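Local coordinates for citrate synthase (Metallosphaera sedula, PDB 6ABW), which probably catalyses the condensation of oxaloacetate with acetyl-CoA to give citrate and free CoA in the tricarboxylic acid cycle, at residues Phe164-Ser167 and Phe168-Ser172. Numbering follows the deposited sequence.
Sequences FAKS and FLKAS
Lys166 and Lys170, one turn apart on the short helix 164-173, run side by side and point the same way, with CE of Lys166 4.1 Å from CD of Lys170. The Lys166 chain stays extended, while Lys170 bends at its third torsion (chi3 73°). Lys166 NZ ends 6.2 Å from Lys170 NZ; as like charges they would probably repel mildly. This is the loose side, where Lys170 is exposed and Lys166 partly so.

Beneath the aliphatic stems the backbone is regular. Lys170 N donates to Lys166 O at 2.9 Å, and the same i to i+4 step links Phe168 to Phe164, Leu169 to Ala165 and Ala171 to Ser167. Leu169 swings CG beside its own backbone N (chi1 -66°), which brings that carbon to 3.4 Å from Ala165 O.

The opposite flank is tightly packed. The Phe168 side chain packs against Ser140 and Val143 of helix 128-151, Met185 of helix 179-191 and Leu345 and Leu348 of helix 342-365. Ser172 OG sits 3.5 Å above one face of the Phe168 ring, offset toward the rim, and bonds back to Phe168 O at 2.9 Å from above the carbonyl plane; Ser172 N shares that oxygen. Between the two flanks, Ser167 turns its OG to the preceding loop, where Glu159 O and Ser161 OG hold it.

A lysine flank toward solvent and a mostly apolar flank toward the neighbouring helices make this an amphipathic alpha-helix, with a serine hydroxyl folded back on the i-4 carbonyl, wedged into the mainly helical citrate synthase fold.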
# COMPACT_ATOMS: atom_id res chain seq x y z
N PHE A 164 -13.02 16.24 18.65
CA PHE A 164 -12.61 15.02 17.96
C PHE A 164 -12.06 14.04 18.93
O PHE A 164 -12.44 12.88 18.92
CB PHE A 164 -11.61 15.39 16.90
CG PHE A 164 -11.08 14.21 16.05
CD1 PHE A 164 -10.06 13.42 16.50
CD2 PHE A 164 -11.62 13.97 14.78
CE1 PHE A 164 -9.56 12.31 15.70
CE2 PHE A 164 -11.17 12.92 14.00
CZ PHE A 164 -10.08 12.12 14.43
N ALA A 165 -11.17 14.52 19.80
CA ALA A 165 -10.60 13.65 20.84
C ALA A 165 -11.65 13.02 21.72
O ALA A 165 -11.61 11.85 22.06
CB ALA A 165 -9.59 14.42 21.69
N LYS A 166 -12.61 13.84 22.19
CA LYS A 166 -13.68 13.31 23.02
C LYS A 166 -14.58 12.28 22.31
O LYS A 166 -14.88 11.24 22.88
CB LYS A 166 -14.55 14.47 23.60
CG LYS A 166 -15.48 13.97 24.65
CD LYS A 166 -16.31 15.13 25.17
CE LYS A 166 -17.34 14.59 26.15
NZ LYS A 166 -17.89 15.76 26.95
N SER A 167 -14.94 12.56 21.09
CA SER A 167 -15.77 11.64 20.27
C SER A 167 -15.08 10.29 20.07
O SER A 167 -15.73 9.21 20.19
CB SER A 167 -16.15 12.26 18.94
OG SER A 167 -16.98 13.40 19.10
N PHE A 168 -13.76 10.35 19.87
CA PHE A 168 -12.94 9.15 19.67
C PHE A 168 -12.87 8.31 20.97
O PHE A 168 -13.11 7.08 21.00
CB PHE A 168 -11.54 9.54 19.11
CG PHE A 168 -10.61 8.37 19.10
CD1 PHE A 168 -10.89 7.28 18.28
CD2 PHE A 168 -9.48 8.30 19.97
CE1 PHE A 168 -10.08 6.16 18.26
CE2 PHE A 168 -8.67 7.17 19.96
CZ PHE A 168 -8.95 6.11 19.08
N LEU A 169 -12.63 8.97 22.11
CA LEU A 169 -12.58 8.28 23.38
C LEU A 169 -13.94 7.70 23.81
O LEU A 169 -13.98 6.60 24.32
CB LEU A 169 -12.04 9.17 24.47
CG LEU A 169 -10.58 9.63 24.38
CD1 LEU A 169 -10.32 10.68 25.45
CD2 LEU A 169 -9.63 8.46 24.52
N LYS A 170 -15.01 8.43 23.58
CA LYS A 170 -16.33 7.90 23.86
C LYS A 170 -16.71 6.72 23.01
O LYS A 170 -17.28 5.77 23.53
CB LYS A 170 -17.37 8.99 23.71
CG LYS A 170 -17.32 10.00 24.81
CD LYS A 170 -18.57 10.92 24.68
CE LYS A 170 -19.85 10.18 25.11
NZ LYS A 170 -21.08 10.92 24.70
N ALA A 171 -16.37 6.74 21.72
CA ALA A 171 -16.65 5.58 20.86
C ALA A 171 -15.80 4.40 21.29
O ALA A 171 -16.29 3.25 21.44
CB ALA A 171 -16.38 5.92 19.38
N SER A 172 -14.52 4.66 21.57
CA SER A 172 -13.62 3.59 22.02
C SER A 172 -14.06 2.83 23.29
O SER A 172 -13.97 1.58 23.36
CB SER A 172 -12.20 4.15 22.24
OG SER A 172 -11.63 4.56 21.00